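Local coordinates for ATP-dependent 6-phosphofructokinase subunit beta (Saccharomyces cerevisiae, PDB 3O8O), which catalyses the ATP- and magnesium-dependent phosphorylation of fructose 6-phosphate to fructose 1,6-bisphosphate, the first committing step of glycolysis, at residues 12-24 and 291-304. Sequence-based numbering, arbitrary orientation.
Sequences GGDAPGMNSNVRA and RGGTAVAYDRILAT. With F6P (6-O-phosphono-beta-D-fructofuranose), chain K.
Arg291 and Asp14 make the polar link between these two segments, and the arginine is worth tracing outward. CB and CG start it off, and then the chain bends at both chi2 and chi3, folding the guanidinium back toward the loop 12-17. CD passes between Asp14 O and the sugar hydroxyl O2 of fructose 6-phosphate. NE donates to Asp14 O at 2.7 Å, a bond lying in the carbonyl plane, while NH2 reaches Asp14 OD1 at 2.9 Å in a salt bridge. The guanidinium thus holds backbone and carboxylate of the same residue side-on, with its plane 71° from the carboxylate. NH2 also rests against Gly13 CA. NH1 turns the other way, to the ligand, where it lies 3.0 Å from O2 and gives a weak hydrogen bond to O1P. Asp14 also hydrogen-bonds to polar side chains of a neighbouring subunit of a different protein, which probably helps it hold the arginine in place.

Beyond the pocket the contact becomes close packing. Pro16 lays CG on Arg291 O and Gly292 O, and its CB faces Ala295 CB at 4.4 Å. Ala303 CB fits against Gly17 O and the CB atoms of Ser20 and Asn21. Ser20 sets OG over the CB and CG of Arg300 and hydrogen-bonds to Ser66. Ala24 CB closes on Thr304 O.

These small residues let segments 18-24 and 297-304 run side by side, their axes 7.7 Å apart at closest approach and crossing at -29°. Helix 18-32 follows strand 5-11 of the mixed sheet; helix 297-316 connects strand 281-285 of the four-stranded parallel sheet to strand 324-328 of the mixed one. It also packs on helices 537-558 and 574-583 of the C-terminal half, where Arg300 salt-bridges Asp549.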
loop_
_atom_site.group_PDB
_atom_site.type_symbol
_atom_site.label_atom_id
_atom_site.label_comp_id
_atom_site.label_asym_id
_atom_site.label_seq_id
_atom_site.Cartn_x
_atom_site.Cartn_y
_atom_site.Cartn_z
ATOM N N GLY B 12 -2.672 26.879 -48.047
ATOM C CA GLY B 12 -4.100 27.082 -47.905
ATOM C C GLY B 12 -4.452 27.424 -46.480
ATOM O O GLY B 12 -3.562 27.688 -45.664
ATOM N N GLY B 13 -5.748 27.407 -46.181
ATOM C CA GLY B 13 -6.213 27.739 -44.844
ATOM C C GLY B 13 -5.692 26.738 -43.860
ATOM O O GLY B 13 -5.843 25.540 -44.070
ATOM N N ASP B 14 -5.070 27.234 -42.798
ATOM C CA ASP B 14 -4.505 26.368 -41.763
ATOM C C ASP B 14 -5.652 25.651 -41.073
ATOM O O ASP B 14 -6.793 26.120 -41.100
ATOM C CB ASP B 14 -3.698 27.199 -40.735
ATOM C CG ASP B 14 -4.584 28.133 -39.889
ATOM O OD1 ASP B 14 -5.619 28.622 -40.394
ATOM O OD2 ASP B 14 -4.237 28.392 -38.720
ATOM N N ALA B 15 -5.346 24.510 -40.470
ATOM C CA ALA B 15 -6.343 23.738 -39.747
ATOM C C ALA B 15 -5.656 23.057 -38.569
ATOM O O ALA B 15 -4.498 22.651 -38.650
ATOM C CB ALA B 15 -6.958 22.712 -40.651
ATOM N N PRO B 16 -6.358 22.933 -37.449
ATOM C CA PRO B 16 -5.794 22.301 -36.270
ATOM C C PRO B 16 -5.343 20.900 -36.614
ATOM O O PRO B 16 -6.132 20.098 -37.123
ATOM C CB PRO B 16 -6.962 22.305 -35.303
ATOM C CG PRO B 16 -7.677 23.520 -35.674
ATOM C CD PRO B 16 -7.715 23.398 -37.172
ATOM N N GLY B 17 -4.073 20.611 -36.355
ATOM C CA GLY B 17 -3.564 19.286 -36.638
ATOM C C GLY B 17 -2.473 19.277 -37.677
ATOM O O GLY B 17 -1.845 18.251 -37.902
ATOM N N MET B 18 -2.240 20.409 -38.330
ATOM C CA MET B 18 -1.188 20.452 -39.332
ATOM C C MET B 18 0.154 20.219 -38.656
ATOM O O MET B 18 1.014 19.520 -39.202
ATOM C CB MET B 18 -1.189 21.791 -40.064
ATOM C CG MET B 18 -2.464 22.035 -40.835
ATOM S SD MET B 18 -2.405 23.437 -41.971
ATOM C CE MET B 18 -2.869 22.632 -43.447
ATOM N N ASN B 19 0.325 20.793 -37.463
ATOM C CA ASN B 19 1.565 20.636 -36.708
ATOM C C ASN B 19 1.817 19.172 -36.375
ATOM O O ASN B 19 2.956 18.715 -36.423
ATOM C CB ASN B 19 1.517 21.435 -35.419
ATOM C CG ASN B 19 1.765 22.906 -35.633
ATOM O OD1 ASN B 19 2.614 23.281 -36.429
ATOM N ND2 ASN B 19 1.043 23.751 -34.899
ATOM N N SER B 20 0.767 18.439 -36.023
ATOM C CA SER B 20 0.942 17.031 -35.738
ATOM C C SER B 20 1.369 16.376 -37.031
ATOM O O SER B 20 2.181 15.441 -37.012
ATOM C CB SER B 20 -0.351 16.395 -35.245
ATOM O OG SER B 20 -0.730 16.967 -34.013
ATOM N N ASN B 21 0.838 16.872 -38.154
ATOM C CA ASN B 21 1.176 16.326 -39.474
ATOM C C ASN B 21 2.653 16.609 -39.777
ATOM O O ASN B 21 3.450 15.706 -40.058
ATOM C CB ASN B 21 0.277 16.933 -40.569
ATOM C CG ASN B 21 0.242 16.079 -41.834
ATOM O OD1 ASN B 21 -0.092 14.891 -41.776
ATOM N ND2 ASN B 21 0.587 16.672 -42.974
ATOM N N VAL B 22 3.022 17.871 -39.713
ATOM C CA VAL B 22 4.398 18.226 -39.954
ATOM C C VAL B 22 5.306 17.367 -39.064
ATOM O O VAL B 22 6.244 16.735 -39.538
ATOM C CB VAL B 22 4.625 19.720 -39.656
ATOM C CG1 VAL B 22 6.082 20.056 -39.684
ATOM C CG2 VAL B 22 3.911 20.548 -40.674
ATOM N N ARG B 23 5.003 17.327 -37.775
ATOM C CA ARG B 23 5.802 16.567 -36.821
ATOM C C ARG B 23 6.051 15.128 -37.218
ATOM O O ARG B 23 7.183 14.670 -37.182
ATOM C CB ARG B 23 5.131 16.590 -35.459
ATOM C CG ARG B 23 5.938 15.933 -34.369
ATOM C CD ARG B 23 5.073 14.986 -33.551
ATOM N NE ARG B 23 5.754 14.649 -32.323
ATOM C CZ ARG B 23 5.638 13.495 -31.685
ATOM N NH1 ARG B 23 4.854 12.543 -32.162
ATOM N NH2 ARG B 23 6.329 13.297 -30.563
ATOM N N ALA B 24 4.998 14.405 -37.576
ATOM C CA ALA B 24 5.165 13.012 -37.963
ATOM C C ALA B 24 5.997 12.918 -39.234
ATOM O O ALA B 24 6.925 12.119 -39.301
ATOM C CB ALA B 24 3.803 12.344 -38.162
ATOM N N ARG B 291 -11.156 27.933 -36.479
ATOM C CA ARG B 291 -9.888 27.581 -37.105
ATOM C C ARG B 291 -8.755 27.444 -36.098
ATOM O O ARG B 291 -7.756 26.782 -36.369
ATOM C CB ARG B 291 -9.524 28.645 -38.145
ATOM C CG ARG B 291 -10.398 28.601 -39.376
ATOM C CD ARG B 291 -9.889 27.557 -40.356
ATOM N NE ARG B 291 -8.692 28.038 -41.030
ATOM C CZ ARG B 291 -8.696 29.058 -41.876
ATOM N NH1 ARG B 291 -9.838 29.685 -42.151
ATOM N NH2 ARG B 291 -7.561 29.475 -42.422
ATOM N N GLY B 292 -8.923 28.074 -34.938
ATOM C CA GLY B 292 -7.909 28.035 -33.900
ATOM C C GLY B 292 -8.002 26.865 -32.939
ATOM O O GLY B 292 -8.722 25.881 -33.178
ATOM N N GLY B 293 -7.267 26.973 -31.837
ATOM C CA GLY B 293 -7.271 25.898 -30.873
ATOM C C GLY B 293 -6.320 24.772 -31.242
ATOM O O GLY B 293 -5.891 24.637 -32.388
ATOM N N THR B 294 -5.980 23.958 -30.253
ATOM C CA THR B 294 -5.066 22.850 -30.440
ATOM C C THR B 294 -5.821 21.682 -31.057
ATOM O O THR B 294 -7.031 21.539 -30.874
ATOM C CB THR B 294 -4.506 22.428 -29.098
ATOM O OG1 THR B 294 -5.237 21.285 -28.620
ATOM C CG2 THR B 294 -4.673 23.551 -28.095
ATOM N N ALA B 295 -5.123 20.825 -31.778
ATOM C CA ALA B 295 -5.829 19.720 -32.377
ATOM C C ALA B 295 -6.451 18.776 -31.338
ATOM O O ALA B 295 -5.833 18.446 -30.323
ATOM C CB ALA B 295 -4.902 18.954 -33.294
ATOM N N VAL B 296 -7.691 18.371 -31.600
ATOM C CA VAL B 296 -8.424 17.431 -30.772
ATOM C C VAL B 296 -7.689 16.088 -30.920
ATOM O O VAL B 296 -7.044 15.855 -31.936
ATOM C CB VAL B 296 -9.894 17.332 -31.292
ATOM C CG1 VAL B 296 -10.549 15.985 -30.887
ATOM C CG2 VAL B 296 -10.687 18.519 -30.761
ATOM N N ALA B 297 -7.797 15.209 -29.928
ATOM C CA ALA B 297 -7.095 13.928 -29.979
ATOM C C ALA B 297 -7.273 13.225 -31.309
ATOM O O ALA B 297 -6.304 12.716 -31.876
ATOM C CB ALA B 297 -7.536 13.002 -28.804
ATOM N N TYR B 298 -8.501 13.191 -31.817
ATOM C CA TYR B 298 -8.724 12.522 -33.084
ATOM C C TYR B 298 -7.841 13.149 -34.166
ATOM O O TYR B 298 -7.148 12.441 -34.895
ATOM C CB TYR B 298 -10.194 12.609 -33.485
ATOM C CG TYR B 298 -10.514 11.864 -34.762
ATOM C CD1 TYR B 298 -10.689 10.483 -34.751
ATOM C CD2 TYR B 298 -10.590 12.534 -35.995
ATOM C CE1 TYR B 298 -10.932 9.771 -35.936
ATOM C CE2 TYR B 298 -10.831 11.825 -37.197
ATOM C CZ TYR B 298 -10.996 10.438 -37.155
ATOM O OH TYR B 298 -11.186 9.691 -38.299
ATOM N N ASP B 299 -7.839 14.474 -34.265
ATOM C CA ASP B 299 -7.020 15.106 -35.286
ATOM C C ASP B 299 -5.548 14.831 -35.088
ATOM O O ASP B 299 -4.863 14.458 -36.033
ATOM C CB ASP B 299 -7.269 16.613 -35.365
ATOM C CG ASP B 299 -8.496 16.950 -36.192
ATOM O OD1 ASP B 299 -8.766 16.267 -37.205
ATOM O OD2 ASP B 299 -9.194 17.911 -35.832
ATOM N N ARG B 300 -5.042 15.000 -33.875
ATOM C CA ARG B 300 -3.634 14.711 -33.668
ATOM C C ARG B 300 -3.327 13.305 -34.184
ATOM O O ARG B 300 -2.463 13.133 -35.043
ATOM C CB ARG B 300 -3.268 14.793 -32.193
ATOM C CG ARG B 300 -3.391 16.157 -31.610
ATOM C CD ARG B 300 -2.813 16.199 -30.218
ATOM N NE ARG B 300 -3.327 17.356 -29.494
ATOM C CZ ARG B 300 -2.841 17.809 -28.346
ATOM N NH1 ARG B 300 -1.809 17.213 -27.761
ATOM N NH2 ARG B 300 -3.393 18.867 -27.786
ATOM N N ILE B 301 -4.050 12.310 -33.672
ATOM C CA ILE B 301 -3.838 10.923 -34.063
ATOM C C ILE B 301 -4.004 10.684 -35.559
ATOM O O ILE B 301 -3.269 9.899 -36.169
ATOM C CB ILE B 301 -4.779 9.995 -33.288
ATOM C CG1 ILE B 301 -4.557 10.208 -31.788
ATOM C CG2 ILE B 301 -4.498 8.533 -33.657
ATOM C CD1 ILE B 301 -5.558 9.496 -30.879
ATOM N N LEU B 302 -4.966 11.365 -36.158
ATOM C CA LEU B 302 -5.190 11.199 -37.584
ATOM C C LEU B 302 -4.017 11.778 -38.355
ATOM O O LEU B 302 -3.412 11.116 -39.182
ATOM C CB LEU B 302 -6.479 11.904 -38.024
ATOM C CG LEU B 302 -6.699 11.930 -39.541
ATOM C CD1 LEU B 302 -6.747 10.508 -40.091
ATOM C CD2 LEU B 302 -7.971 12.655 -39.840
ATOM N N ALA B 303 -3.698 13.027 -38.072
ATOM C CA ALA B 303 -2.600 13.694 -38.748
ATOM C C ALA B 303 -1.258 13.012 -38.490
ATOM O O ALA B 303 -0.355 13.069 -39.316
ATOM C CB ALA B 303 -2.544 15.144 -38.310
ATOM N N THR B 304 -1.114 12.372 -37.340
ATOM C CA THR B 304 0.132 11.703 -37.055
ATOM C C THR B 304 0.294 10.467 -37.918
ATOM O O THR B 304 1.380 10.222 -38.435
ATOM C CB THR B 304 0.227 11.302 -35.589
ATOM O OG1 THR B 304 0.293 12.491 -34.790
ATOM C CG2 THR B 304 1.473 10.436 -35.344
HETATM O O1 F6P K . -10.454 26.888 -45.722
HETATM C C1 F6P K . -11.879 26.968 -45.684
HETATM C C2 F6P K . -12.303 28.058 -44.699
HETATM O O2 F6P K . -11.848 27.781 -43.381
HETATM C C3 F6P K . -13.820 28.219 -44.642
HETATM O O3 F6P K . -14.421 27.374 -43.654
HETATM C C4 F6P K . -13.947 29.753 -44.389
HETATM O O4 F6P K . -15.212 30.275 -44.808
HETATM C C5 F6P K . -12.730 30.300 -45.198
HETATM O O5 F6P K . -11.735 29.287 -45.063
HETATM C C6 F6P K . -12.098 31.529 -44.587
HETATM O O6 F6P K . -11.013 31.866 -45.454
HETATM P P F6P K . -10.198 33.113 -44.850
HETATM O O1P F6P K . -9.605 32.699 -43.554
HETATM O O2P F6P K . -9.002 33.500 -45.855
HETATM O O3P F6P K . -11.182 34.384 -44.598
#